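Local coordinates for diaminobutyrate-pyruvate transaminase and L-2,4-diaminobutyrate decarboxylase (Vibrio parahaemolyticus, PDB 2QMA), which probably uses pyridoxal 5'-phosphate to decarboxylate L-2,4-diaminobutyrate through this C-terminal, glutamate decarboxylase-like domain of a longer protein that also carries an aminotransferase part, at residues K488-M491 with L492-L496; E440-K443 with A444-L447; L477-S480 with D481-L485; S43-K46 with S47-Q51. All coordinates share one frame; numbering follows the deposited sequence. Where two conformers were deposited one is given.

Contact 1: K488-M491 with L492-L496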
ATOM      1  N   LYS A 488     -26.092 -10.954  24.486  1.00 15.77           N
ATOM      2  CA  LYS A 488     -25.350 -12.035  23.816  1.00 16.73           C
ATOM      3  C   LYS A 488     -24.108 -12.372  24.598  1.00 15.96           C
ATOM      4  O   LYS A 488     -23.790 -13.547  24.767  1.00 16.73           O
ATOM      5  CB  LYS A 488     -24.886 -11.583  22.418  1.00 16.76           C
ATOM      6  CG  LYS A 488     -25.977 -11.454  21.400  1.00 21.36           C
ATOM      7  CD  LYS A 488     -25.378 -11.025  20.069  1.00 26.30           C
ATOM      8  CE  LYS A 488     -26.259 -10.023  19.364  1.00 27.83           C
ATOM      9  NZ  LYS A 488     -27.387 -10.619  18.641  1.00 28.62           N
ATOM     10  N   ILE A 489     -23.394 -11.338  25.048  1.00 16.20           N
ATOM     11  CA  ILE A 489     -22.195 -11.532  25.848  1.00 16.70           C
ATOM     12  C   ILE A 489     -22.486 -12.152  27.218  1.00 16.80           C
ATOM     13  O   ILE A 489     -21.761 -13.039  27.683  1.00 16.74           O
ATOM     14  CB  ILE A 489     -21.367 -10.232  26.000  1.00 16.63           C
ATOM     15  CG1 ILE A 489     -20.861  -9.765  24.628  1.00 16.29           C
ATOM     16  CG2 ILE A 489     -20.190 -10.461  26.975  1.00 15.58           C
ATOM     17  CD1 ILE A 489     -20.413  -8.312  24.605  1.00 18.27           C
ATOM     18  N   ASN A 490     -23.529 -11.661  27.875  1.00 16.32           N
ATOM     19  CA  ASN A 490     -23.937 -12.238  29.151  1.00 16.19           C
ATOM     20  C   ASN A 490     -24.285 -13.716  29.029  1.00 16.13           C
ATOM     21  O   ASN A 490     -23.843 -14.535  29.816  1.00 15.84           O
ATOM     22  CB  ASN A 490     -25.096 -11.458  29.773  1.00 16.11           C
ATOM     23  CG  ASN A 490     -25.454 -11.981  31.135  1.00 17.47           C
ATOM     24  OD1 ASN A 490     -24.596 -12.056  32.022  1.00 18.73           O
ATOM     25  ND2 ASN A 490     -26.694 -12.413  31.295  1.00 17.17           N
HETATM   26  N   MSE A 491     -25.054 -14.066  28.015  1.00 16.33           N
HETATM   27  CA  MSE A 491     -25.417 -15.474  27.826  1.00 18.32           C
HETATM   28  C   MSE A 491     -24.184 -16.360  27.633  1.00 18.88           C
HETATM   29  O   MSE A 491     -24.119 -17.440  28.205  1.00 19.28           O
HETATM   30  CB  MSE A 491     -26.437 -15.622  26.713  1.00 17.68           C
HETATM   31  CG  MSE A 491     -27.708 -14.811  26.988  1.00 18.33           C
HETATM   32 SE   MSE A 491     -28.547 -15.167  28.761  0.70 19.17          SE
HETATM   33  CE  MSE A 491     -28.552 -17.013  28.672  1.00  9.76           C
ATOM     34  N   LEU A 492     -23.178 -15.878  26.897  1.00 18.64           N
ATOM     35  CA  LEU A 492     -21.914 -16.613  26.788  1.00 20.12           C
ATOM     36  C   LEU A 492     -21.256 -16.773  28.163  1.00 20.78           C
ATOM     37  O   LEU A 492     -20.827 -17.872  28.536  1.00 21.28           O
ATOM     38  CB  LEU A 492     -20.942 -15.882  25.837  1.00 19.37           C
ATOM     39  CG  LEU A 492     -21.144 -16.102  24.348  1.00 20.09           C
ATOM     40  CD1 LEU A 492     -20.125 -15.284  23.576  1.00 26.31           C
ATOM     41  CD2 LEU A 492     -21.000 -17.597  23.955  1.00 25.17           C
ATOM     42  N   ALA A 493     -21.193 -15.673  28.904  1.00 21.14           N
ATOM     43  CA  ALA A 493     -20.632 -15.639  30.257  1.00 22.51           C
ATOM     44  C   ALA A 493     -21.317 -16.619  31.214  1.00 23.13           C
ATOM     45  O   ALA A 493     -20.647 -17.288  31.997  1.00 22.89           O
ATOM     46  CB  ALA A 493     -20.688 -14.244  30.814  1.00 21.82           C
ATOM     47  N   VAL A 494     -22.649 -16.705  31.135  1.00 25.05           N
ATOM     48  CA  VAL A 494     -23.448 -17.610  31.977  1.00 26.74           C
ATOM     49  C   VAL A 494     -23.014 -19.073  31.768  1.00 27.43           C
ATOM     50  O   VAL A 494     -23.064 -19.917  32.681  1.00 28.53           O
ATOM     51  CB  VAL A 494     -24.977 -17.413  31.700  1.00 26.47           C
ATOM     52  CG1 VAL A 494     -25.803 -18.583  32.193  1.00 28.50           C
ATOM     53  CG2 VAL A 494     -25.478 -16.115  32.338  1.00 27.68           C
ATOM     54  N   GLU A 495     -22.575 -19.365  30.557  1.00 27.60           N
ATOM     55  CA  GLU A 495     -22.225 -20.706  30.189  1.00 28.16           C
ATOM     56  C   GLU A 495     -20.768 -21.058  30.476  1.00 28.75           C
ATOM     57  O   GLU A 495     -20.381 -22.218  30.385  1.00 28.31           O
ATOM     58  CB  GLU A 495     -22.586 -20.945  28.728  1.00 28.77           C
ATOM     59  CG  GLU A 495     -24.121 -21.025  28.453  1.00 30.83           C
ATOM     60  CD  GLU A 495     -24.878 -22.047  29.328  1.00 30.90           C
ATOM     61  OE1 GLU A 495     -24.374 -23.172  29.525  1.00 33.27           O
ATOM     62  OE2 GLU A 495     -25.983 -21.739  29.818  1.00 31.80           O
ATOM     63  N   LEU A 496     -19.985 -20.052  30.849  1.00 29.20           N
ATOM     64  CA  LEU A 496     -18.551 -20.199  31.071  1.00 30.28           C
ATOM     65  C   LEU A 496     -18.191 -20.104  32.531  1.00 30.25           C
ATOM     66  O   LEU A 496     -17.080 -20.476  32.893  1.00 31.29           O
ATOM     67  CB  LEU A 496     -17.777 -19.110  30.312  1.00 29.98           C
ATOM     68  CG  LEU A 496     -17.780 -19.300  28.802  1.00 31.05           C
ATOM     69  CD1 LEU A 496     -17.195 -18.073  28.153  1.00 30.13           C
ATOM     70  CD2 LEU A 496     -17.029 -20.554  28.399  1.00 33.47           C
TER

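Contact 2: E440-K443 with A444-L447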
ATOM      1  N   GLU A 440      -9.893 -15.012  33.438  1.00 31.53           N
ATOM      2  CA  GLU A 440     -10.101 -16.262  32.728  1.00 30.86           C
ATOM      3  C   GLU A 440     -11.407 -16.221  31.954  1.00 30.00           C
ATOM      4  O   GLU A 440     -11.445 -16.626  30.792  1.00 29.78           O
ATOM      5  CB  GLU A 440     -10.085 -17.440  33.711  1.00 31.12           C
ATOM      6  CG  GLU A 440     -10.239 -18.797  33.048  1.00 34.01           C
ATOM      7  CD  GLU A 440     -10.828 -19.849  33.973  1.00 37.95           C
ATOM      8  OE1 GLU A 440     -10.614 -19.771  35.205  1.00 40.86           O
ATOM      9  OE2 GLU A 440     -11.523 -20.752  33.460  1.00 41.49           O
ATOM     10  N   LEU A 441     -12.461 -15.731  32.617  1.00 28.67           N
ATOM     11  CA  LEU A 441     -13.810 -15.685  32.058  1.00 27.53           C
ATOM     12  C   LEU A 441     -13.853 -14.777  30.840  1.00 26.71           C
ATOM     13  O   LEU A 441     -14.329 -15.170  29.783  1.00 25.86           O
ATOM     14  CB  LEU A 441     -14.819 -15.220  33.119  1.00 27.09           C
ATOM     15  CG  LEU A 441     -16.201 -14.767  32.648  1.00 28.04           C
ATOM     16  CD1 LEU A 441     -16.967 -15.949  32.048  1.00 29.36           C
ATOM     17  CD2 LEU A 441     -17.008 -14.096  33.754  1.00 27.44           C
ATOM     18  N   ASN A 442     -13.310 -13.570  30.978  1.00 26.57           N
ATOM     19  CA  ASN A 442     -13.343 -12.616  29.869  1.00 26.26           C
ATOM     20  C   ASN A 442     -12.456 -12.988  28.680  1.00 26.65           C
ATOM     21  O   ASN A 442     -12.819 -12.750  27.519  1.00 26.73           O
ATOM     22  CB  ASN A 442     -13.089 -11.190  30.370  1.00 25.88           C
ATOM     23  CG  ASN A 442     -14.253 -10.652  31.149  1.00 25.47           C
ATOM     24  OD1 ASN A 442     -15.211 -10.121  30.568  1.00 25.66           O
ATOM     25  ND2 ASN A 442     -14.194 -10.779  32.480  1.00 25.85           N
ATOM     26  N   LYS A 443     -11.310 -13.602  28.948  1.00 26.78           N
ATOM     27  CA  LYS A 443     -10.525 -14.185  27.858  1.00 27.21           C
ATOM     28  C   LYS A 443     -11.292 -15.255  27.075  1.00 27.11           C
ATOM     29  O   LYS A 443     -11.306 -15.251  25.837  1.00 27.53           O
ATOM     30  CB  LYS A 443      -9.211 -14.762  28.379  1.00 27.91           C
ATOM     31  CG  LYS A 443      -8.180 -13.692  28.600  1.00 29.08           C
ATOM     32  CD  LYS A 443      -6.798 -14.206  28.244  1.00 32.43           C
ATOM     33  CE  LYS A 443      -6.026 -14.531  29.491  1.00 33.60           C
ATOM     34  NZ  LYS A 443      -5.953 -13.371  30.429  1.00 32.47           N
ATOM     35  N   ALA A 444     -11.933 -16.162  27.798  1.00 26.18           N
ATOM     36  CA  ALA A 444     -12.600 -17.271  27.170  1.00 26.40           C
ATOM     37  C   ALA A 444     -13.824 -16.759  26.388  1.00 26.59           C
ATOM     38  O   ALA A 444     -14.034 -17.153  25.242  1.00 25.33           O
ATOM     39  CB  ALA A 444     -12.975 -18.314  28.202  1.00 25.61           C
ATOM     40  N   LEU A 445     -14.588 -15.831  26.968  1.00 26.07           N
ATOM     41  CA  LEU A 445     -15.761 -15.371  26.252  1.00 27.07           C
ATOM     42  C   LEU A 445     -15.402 -14.578  24.986  1.00 25.61           C
ATOM     43  O   LEU A 445     -16.083 -14.716  23.969  1.00 25.66           O
ATOM     44  CB  LEU A 445     -16.763 -14.655  27.164  1.00 27.41           C
ATOM     45  CG  LEU A 445     -16.731 -13.187  27.486  1.00 29.14           C
ATOM     46  CD1 LEU A 445     -17.197 -12.378  26.256  1.00 31.38           C
ATOM     47  CD2 LEU A 445     -17.651 -12.963  28.692  1.00 27.73           C
ATOM     48  N   ARG A 446     -14.309 -13.821  25.018  1.00 26.13           N
ATOM     49  CA  ARG A 446     -13.898 -13.132  23.806  1.00 25.86           C
ATOM     50  C   ARG A 446     -13.572 -14.081  22.643  1.00 25.39           C
ATOM     51  O   ARG A 446     -14.052 -13.883  21.529  1.00 24.49           O
ATOM     52  CB  ARG A 446     -12.747 -12.167  24.042  1.00 26.40           C
ATOM     53  CG  ARG A 446     -12.524 -11.330  22.819  1.00 27.63           C
ATOM     54  CD  ARG A 446     -11.103 -11.356  22.494  1.00 35.23           C
ATOM     55  NE  ARG A 446     -10.783 -11.435  21.077  1.00 37.02           N
ATOM     56  CZ  ARG A 446      -9.945 -12.336  20.579  1.00 38.61           C
ATOM     57  NH1 ARG A 446      -9.379 -13.238  21.377  1.00 38.22           N
ATOM     58  NH2 ARG A 446      -9.676 -12.338  19.286  1.00 41.18           N
ATOM     59  N   LEU A 447     -12.753 -15.100  22.907  1.00 25.57           N
ATOM     60  CA  LEU A 447     -12.393 -16.067  21.875  1.00 26.17           C
ATOM     61  C   LEU A 447     -13.595 -16.920  21.405  1.00 25.60           C
ATOM     62  O   LEU A 447     -13.779 -17.159  20.207  1.00 25.67           O
ATOM     63  CB  LEU A 447     -11.256 -16.957  22.373  1.00 26.39           C
ATOM     64  CG  LEU A 447     -10.925 -18.146  21.460  1.00 28.34           C
ATOM     65  CD1 LEU A 447     -10.381 -17.586  20.144  1.00 30.52           C
ATOM     66  CD2 LEU A 447      -9.909 -19.103  22.116  1.00 27.54           C
TER
HETATM   67  O   HOH W   1      -9.034 -14.395  24.566  1.00 37.09           O

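Contact 3: L477-S480 with D481-L485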
ATOM      1  N   LEU A 477     -25.881   2.226  14.267  1.00 17.38           N
ATOM      2  CA  LEU A 477     -26.270   1.370  15.386  1.00 17.08           C
ATOM      3  C   LEU A 477     -27.244   2.064  16.336  1.00 16.67           C
ATOM      4  O   LEU A 477     -27.211   3.274  16.476  1.00 15.86           O
ATOM      5  CB  LEU A 477     -25.010   0.973  16.171  1.00 17.03           C
ATOM      6  CG  LEU A 477     -23.871   0.304  15.387  1.00 18.52           C
ATOM      7  CD1 LEU A 477     -22.645   0.085  16.303  1.00 20.49           C
ATOM      8  CD2 LEU A 477     -24.303  -1.004  14.734  1.00 21.23           C
ATOM      9  N   THR A 478     -28.114   1.274  16.981  1.00 16.22           N
ATOM     10  CA  THR A 478     -29.157   1.805  17.862  1.00 16.71           C
ATOM     11  C   THR A 478     -28.964   1.250  19.262  1.00 17.00           C
ATOM     12  O   THR A 478     -28.190   0.313  19.464  1.00 17.19           O
ATOM     13  CB  THR A 478     -30.586   1.380  17.373  1.00 16.96           C
ATOM     14  OG1 THR A 478     -30.631  -0.043  17.317  1.00 17.66           O
ATOM     15  CG2 THR A 478     -30.876   1.910  15.993  1.00 17.32           C
ATOM     16  N   THR A 479     -29.670   1.838  20.232  1.00 17.97           N
ATOM     17  CA  THR A 479     -29.661   1.360  21.617  1.00 18.24           C
ATOM     18  C   THR A 479     -29.930  -0.139  21.658  1.00 17.59           C
ATOM     19  O   THR A 479     -29.231  -0.872  22.339  1.00 17.52           O
ATOM     20  CB  THR A 479     -30.731   2.103  22.484  1.00 19.38           C
ATOM     21  OG1 THR A 479     -30.586   3.513  22.303  1.00 21.21           O
ATOM     22  CG2 THR A 479     -30.591   1.763  23.975  1.00 20.00           C
ATOM     23  N   SER A 480     -30.942  -0.585  20.919  1.00 16.92           N
ATOM     24  CA  SER A 480     -31.344  -1.991  20.930  1.00 17.59           C
ATOM     25  C   SER A 480     -30.234  -2.905  20.376  1.00 17.06           C
ATOM     26  O   SER A 480     -30.132  -4.064  20.770  1.00 16.10           O
ATOM     27  CB  SER A 480     -32.659  -2.178  20.158  1.00 18.90           C
ATOM     28  OG  SER A 480     -32.487  -1.691  18.832  1.00 21.36           O
ATOM     29  N   ASP A 481     -29.412  -2.389  19.455  1.00 16.61           N
ATOM     30  CA  ASP A 481     -28.232  -3.158  19.020  1.00 17.38           C
ATOM     31  C   ASP A 481     -27.301  -3.459  20.191  1.00 17.07           C
ATOM     32  O   ASP A 481     -26.784  -4.581  20.304  1.00 16.71           O
ATOM     33  CB  ASP A 481     -27.448  -2.412  17.918  1.00 17.72           C
ATOM     34  CG  ASP A 481     -28.221  -2.367  16.580  1.00 20.74           C
ATOM     35  OD1 ASP A 481     -28.926  -3.345  16.261  1.00 19.02           O
ATOM     36  OD2 ASP A 481     -28.131  -1.360  15.846  1.00 21.16           O
ATOM     37  N   PHE A 482     -27.073  -2.444  21.035  1.00 16.36           N
ATOM     38  CA  PHE A 482     -26.151  -2.545  22.164  1.00 16.45           C
ATOM     39  C   PHE A 482     -26.731  -3.401  23.279  1.00 16.00           C
ATOM     40  O   PHE A 482     -26.012  -4.213  23.852  1.00 15.95           O
ATOM     41  CB  PHE A 482     -25.715  -1.163  22.640  1.00 17.24           C
ATOM     42  CG  PHE A 482     -24.665  -0.548  21.739  1.00 17.13           C
ATOM     43  CD1 PHE A 482     -23.351  -1.020  21.783  1.00 19.63           C
ATOM     44  CD2 PHE A 482     -25.013   0.425  20.798  1.00 19.60           C
ATOM     45  CE1 PHE A 482     -22.361  -0.506  20.930  1.00 19.93           C
ATOM     46  CE2 PHE A 482     -24.008   0.965  19.908  1.00 18.81           C
ATOM     47  CZ  PHE A 482     -22.689   0.497  20.006  1.00 19.06           C
ATOM     48  N   GLU A 483     -28.029  -3.239  23.551  1.00 15.52           N
ATOM     49  CA  GLU A 483     -28.707  -4.066  24.524  1.00 16.45           C
ATOM     50  C   GLU A 483     -28.610  -5.541  24.159  1.00 16.25           C
ATOM     51  O   GLU A 483     -28.278  -6.386  24.993  1.00 15.70           O
ATOM     52  CB  GLU A 483     -30.179  -3.660  24.654  1.00 17.89           C
ATOM     53  CG  GLU A 483     -30.296  -2.343  25.337  1.00 21.60           C
ATOM     54  CD  GLU A 483     -31.729  -1.900  25.569  1.00 28.52           C
ATOM     55  OE1 GLU A 483     -32.660  -2.345  24.841  1.00 29.84           O
ATOM     56  OE2 GLU A 483     -31.901  -1.068  26.482  1.00 32.52           O
ATOM     57  N   SER A 484     -28.910  -5.844  22.908  1.00 16.09           N
ATOM     58  CA  SER A 484     -28.769  -7.210  22.412  1.00 16.78           C
ATOM     59  C   SER A 484     -27.309  -7.732  22.409  1.00 15.82           C
ATOM     60  O   SER A 484     -27.099  -8.932  22.679  1.00 16.03           O
ATOM     61  CB  SER A 484     -29.408  -7.337  21.036  1.00 17.56           C
ATOM     62  OG  SER A 484     -28.839  -8.419  20.344  1.00 20.85           O
ATOM     63  N   LEU A 485     -26.338  -6.866  22.074  1.00 15.65           N
ATOM     64  CA  LEU A 485     -24.929  -7.236  22.128  1.00 15.51           C
ATOM     65  C   LEU A 485     -24.504  -7.601  23.560  1.00 14.52           C
ATOM     66  O   LEU A 485     -23.903  -8.641  23.791  1.00 13.83           O
ATOM     67  CB  LEU A 485     -24.025  -6.146  21.507  1.00 15.96           C
ATOM     68  CG  LEU A 485     -22.518  -6.460  21.445  1.00 17.65           C
ATOM     69  CD1 LEU A 485     -22.250  -7.848  20.812  1.00 13.86           C
ATOM     70  CD2 LEU A 485     -21.834  -5.353  20.661  1.00 16.94           C
TER

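Contact 4: S43-K46 with S47-Q51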
ATOM      1  N   SER A  43     -23.520  -8.951  -8.342  1.00 17.89           N
ATOM      2  CA  SER A  43     -24.592  -9.886  -8.011  1.00 18.89           C
ATOM      3  C   SER A  43     -24.146 -10.918  -6.954  1.00 18.61           C
ATOM      4  O   SER A  43     -24.882 -11.168  -5.996  1.00 18.70           O
ATOM      5  CB  SER A  43     -25.110 -10.577  -9.271  1.00 19.53           C
ATOM      6  OG  SER A  43     -26.004 -11.585  -8.893  1.00 22.57           O
ATOM      7  N   ALA A  44     -22.951 -11.491  -7.117  1.00 18.46           N
ATOM      8  CA  ALA A  44     -22.463 -12.503  -6.178  1.00 18.29           C
ATOM      9  C   ALA A  44     -22.296 -11.915  -4.775  1.00 18.45           C
ATOM     10  O   ALA A  44     -22.612 -12.575  -3.787  1.00 18.29           O
ATOM     11  CB  ALA A  44     -21.164 -13.103  -6.658  1.00 18.36           C
HETATM   12  N   MSE A  45     -21.827 -10.672  -4.694  1.00 17.91           N
HETATM   13  CA  MSE A  45     -21.629 -10.023  -3.384  1.00 17.75           C
HETATM   14  C   MSE A  45     -22.955  -9.664  -2.738  1.00 18.06           C
HETATM   15  O   MSE A  45     -23.088  -9.757  -1.521  1.00 18.48           O
HETATM   16  CB  MSE A  45     -20.735  -8.795  -3.468  1.00 17.88           C
HETATM   17  CG  MSE A  45     -19.257  -9.071  -3.697  1.00 19.17           C
HETATM   18 SE   MSE A  45     -18.424 -10.284  -2.395  0.70 20.92          SE
HETATM   19  CE  MSE A  45     -18.985  -9.457  -0.727  1.00 20.65           C
ATOM     20  N   LYS A  46     -23.941  -9.276  -3.551  1.00 18.45           N
ATOM     21  CA  LYS A  46     -25.267  -9.012  -3.041  1.00 18.98           C
ATOM     22  C   LYS A  46     -25.810 -10.273  -2.347  1.00 19.23           C
ATOM     23  O   LYS A  46     -26.289 -10.220  -1.207  1.00 19.14           O
ATOM     24  CB  LYS A  46     -26.177  -8.581  -4.184  1.00 19.98           C
ATOM     25  CG  LYS A  46     -27.624  -8.218  -3.743  1.00 20.84           C
ATOM     26  CD  LYS A  46     -28.346  -7.539  -4.864  1.00 24.77           C
ATOM     27  CE  LYS A  46     -29.819  -7.384  -4.531  1.00 29.76           C
ATOM     28  NZ  LYS A  46     -30.390  -6.183  -5.200  1.00 33.57           N
ATOM     29  N   SER A  47     -25.723 -11.409  -3.042  1.00 19.51           N
ATOM     30  CA  SER A  47     -26.169 -12.698  -2.497  0.50 19.64           C
ATOM     31  C   SER A  47     -25.458 -13.013  -1.192  1.00 19.45           C
ATOM     32  O   SER A  47     -26.062 -13.516  -0.239  1.00 19.64           O
ATOM     33  CB  SER A  47     -25.909 -13.835  -3.487  0.50 19.89           C
ATOM     34  OG  SER A  47     -26.308 -15.080  -2.923  0.50 21.10           O
ATOM     35  N   VAL A  48     -24.159 -12.715  -1.148  1.00 19.16           N
ATOM     36  CA  VAL A  48     -23.360 -12.971   0.048  1.00 18.31           C
ATOM     37  C   VAL A  48     -23.896 -12.109   1.208  1.00 17.48           C
ATOM     38  O   VAL A  48     -24.270 -12.639   2.259  1.00 16.52           O
ATOM     39  CB  VAL A  48     -21.835 -12.731  -0.198  1.00 18.29           C
ATOM     40  CG1 VAL A  48     -21.074 -12.769   1.109  1.00 18.72           C
ATOM     41  CG2 VAL A  48     -21.304 -13.743  -1.197  1.00 18.65           C
ATOM     42  N   PHE A  49     -23.956 -10.792   0.992  1.00 17.36           N
ATOM     43  CA  PHE A  49     -24.412  -9.851   2.031  1.00 17.12           C
ATOM     44  C   PHE A  49     -25.819 -10.226   2.537  1.00 18.28           C
ATOM     45  O   PHE A  49     -26.087 -10.187   3.739  1.00 18.61           O
ATOM     46  CB  PHE A  49     -24.396  -8.422   1.507  1.00 16.25           C
ATOM     47  CG  PHE A  49     -23.012  -7.823   1.431  1.00 15.97           C
ATOM     48  CD1 PHE A  49     -22.211  -7.783   2.568  1.00 17.81           C
ATOM     49  CD2 PHE A  49     -22.544  -7.264   0.254  1.00 14.90           C
ATOM     50  CE1 PHE A  49     -20.909  -7.207   2.523  1.00 18.45           C
ATOM     51  CE2 PHE A  49     -21.262  -6.672   0.189  1.00 17.88           C
ATOM     52  CZ  PHE A  49     -20.453  -6.653   1.319  1.00 16.02           C
ATOM     53  N   GLU A  50     -26.686 -10.639   1.615  1.00 18.54           N
ATOM     54  CA  GLU A  50     -28.069 -10.980   1.974  1.00 19.83           C
ATOM     55  C   GLU A  50     -28.148 -12.178   2.896  1.00 19.63           C
ATOM     56  O   GLU A  50     -28.992 -12.209   3.771  1.00 20.15           O
ATOM     57  CB  GLU A  50     -28.915 -11.211   0.732  1.00 19.44           C
ATOM     58  CG  GLU A  50     -29.295  -9.918   0.062  1.00 22.68           C
ATOM     59  CD  GLU A  50     -30.004 -10.111  -1.266  1.00 26.64           C
ATOM     60  OE1 GLU A  50     -30.065 -11.256  -1.765  1.00 27.62           O
ATOM     61  OE2 GLU A  50     -30.478  -9.098  -1.823  1.00 28.58           O
ATOM     62  N   GLN A  51     -27.223 -13.123   2.727  1.00 20.21           N
ATOM     63  CA  GLN A  51     -27.244 -14.376   3.491  0.50 20.64           C
ATOM     64  C   GLN A  51     -26.443 -14.271   4.783  1.00 20.37           C
ATOM     65  O   GLN A  51     -26.484 -15.184   5.617  1.00 19.46           O
ATOM     66  CB  GLN A  51     -26.740 -15.557   2.648  0.50 20.78           C
ATOM     67  CG  GLN A  51     -27.718 -16.046   1.590  0.50 21.79           C
ATOM     68  CD  GLN A  51     -27.285 -17.347   0.916  0.50 21.84           C
ATOM     69  OE1 GLN A  51     -27.541 -18.449   1.425  0.50 23.37           O
ATOM     70  NE2 GLN A  51     -26.651 -17.223  -0.253  0.50 23.69           N
TER

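Contact 1: K488-M491 with L492-L496
V494 lays its CG2 methyl over the carbonyl of N490, 3.4 Å from N490 O, and against the amide of the same residue, with N490 ND2 4.0 Å from V494 CG2. Both belong to the last turns of helix 479-495, the C-terminal helix of the modelled chain, and the overlap is an i to i+4 contact along its surface. With CG of N490 turned away from its backbone N and set beside the carbonyl carbon (chi1 -176°), the amide comes near the valine one turn later. Its oxygen is bound elsewhere: OD1 accepts a hydrogen bond from NE2 of Q415, just ahead of strand 416-418.

Another flank is buried. There I489 and L492 pack on L445 and A449 of helix 438-452. Within the helix, L492 CG passes 3.7 Å from K488 O.

Successive i to i+4 backbone bonds run through the stretch, among them V494 N to N490 O at 2.8 Å. Only the last of those joining the two segments is weak, E495 N to M491 O at 3.4 Å, and E495 CG sits 3.6 Å from that same carbonyl oxygen of selenomethionine M491.

Contact 2: E440-K443 with A444-L447
L445 leans back over the preceding turn as its side chain leaves the backbone. Its CB lies 3.6 Å from L441 O, the carbonyl that also accepts a hydrogen bond from L445 N, 2.9 Å from L441 O. CG is 3.9 Å from both L441 O and N442 O, since chi1 of 88° puts it in the crowded position between the backbone N and the carbonyl carbon. Beyond it, CD2 is 4.1 Å from L441 O and 4.2 Å from N442 OD1, the leucine and asparagine side chains lying side by side and pointing the same way. The other methyl, CD1, packs on I489 of helix 479-495.

The amide that flanks the leucine is buried and held at both ends. N442 OD1 accepts from the backbone N of A431 on strand 426-431, and N442 ND2 donates to L438 O one turn earlier in its own helix. This face of helix 438-452 packs on strands 426-431 and 465-471 of the four-stranded antiparallel sheet and on helix 479-495; L445 also touches L468 in that sheet.

K443 and R446 bring polar groups to another side. K443 O accepts the L447 N-H in a nearly straight bond, with an N-H...O angle of 172°, and also accepts a hydrogen bond from a water whose oxygen is 2.7 Å from K443 O. That water lies in the plane of the R446 guanidinium, at its edge, where it accepts a weak bond from R446 NH1. The same arginine reaches D133 of the second subunit through a long, weak ion pair from NH2, and R446 CB rests 3.5 Å from N442 O.

Contact 3: L477-S480 with D481-L485
D481 turns its carboxylate back onto T478, the N-cap residue of helix 479-495, and the first turn of that helix is closed by hydrogen bonds from both main chain and side chain. Among those that use a side chain, one runs from T478 N to D481 OD2 at 2.9 Å, forming one half of a capping box; the donor comes to the anti side of the oxygen, 34° out of the carboxylate plane. D481 reaches it because its CG stands beside its own backbone N (chi1 -70°), directed back toward the start of the helix. T478 OG1 is 3.2 Å from the same OD2, at best a weak bond. T478 OG1 and S480 OG are hydrogen-bonded at 2.9 Å, and either could donate. Nearby, L477 O accepts hydrogen bonds from Q402 of helix 389-411 and from Q16 of the second subunit.

Main-chain bonds change character along the turn. T478 O receives only weak bonds from D481 N and F482 N, whereas E483 N donates to T479 O at 2.9 Å and S484 N to S480 O at 3.0 Å.

Apolar contact fills the buried flank. The side chains of L477 and F482 cross at about a right angle, and F482 also packs on V406 and M409 of helix 389-411. Across the turn, the closest approach of the leucine to the ring is L477 CD1 to F482 CZ, 3.7 Å.

Contact 4: S43-K46 with S47-Q51
Four successive i to i+4 backbone bonds, from S47 N to S43 O through E50 N to K46 O, carry this regular helical stretch, the bond from F49 N to M45 O being almost straight at 177°. It lies in the later part of helix 32-51.

On the buried flank, selenomethionine M45 doubles back through bends at chi2 and chi3, carrying its terminal methyl to the F49 ring. The result is an off-centre CH-pi contact: M45 CE lies 4.1 Å from the centroid of the F49 ring, 29° off the ring normal. The same methyl reaches V48 CG1 at 4.3 Å, while M45 O lies 3.1 Å from F49 CD2. V48 in turn meets A88 and A92 of helix 80-92. From the second subunit, L125 packs on M45, I24 on F49 and S31 on both K46 and E50, and backbone hydrogen bonds from F49 add to this subunit contact.

K46 and E50 form the more polar flank. K46 CG lies opposite the backbone N, beside the carbonyl carbon (chi1 -178°), and the chain is extended beyond it, its aliphatic part passing obliquely by the E50 carboxylate. The ammonium stops beyond salt-bridge range, with K46 NZ 4.5 Å from E50 OE2; the carbon before it comes nearer, K46 CE lying 3.3 Å from that same oxygen.

Contacts 1 and 3 occupy the late and early parts of helix 479-495, their centres 16 Å apart, and contact 2 lies on helix 438-452 beside contact 1. Those two meet directly: L496 CD1 approaches L445 CB at 3.6 Å, and the interface is apolar. Contact 4 stands apart on helix 32-51, its nearest atoms about 14 Å from contacts 1 and 3. All four are partly buried, each with buried and exposed residues; in contact 2 the buried side includes the amide of N442. Direct side-chain hydrogen bonding across the segments occurs in contact 3 alone; contact 2 has a water bridge and contact 4 a CH-pi contact. Contacts 2, 3 and 4 reach the second subunit; contact 1 does not.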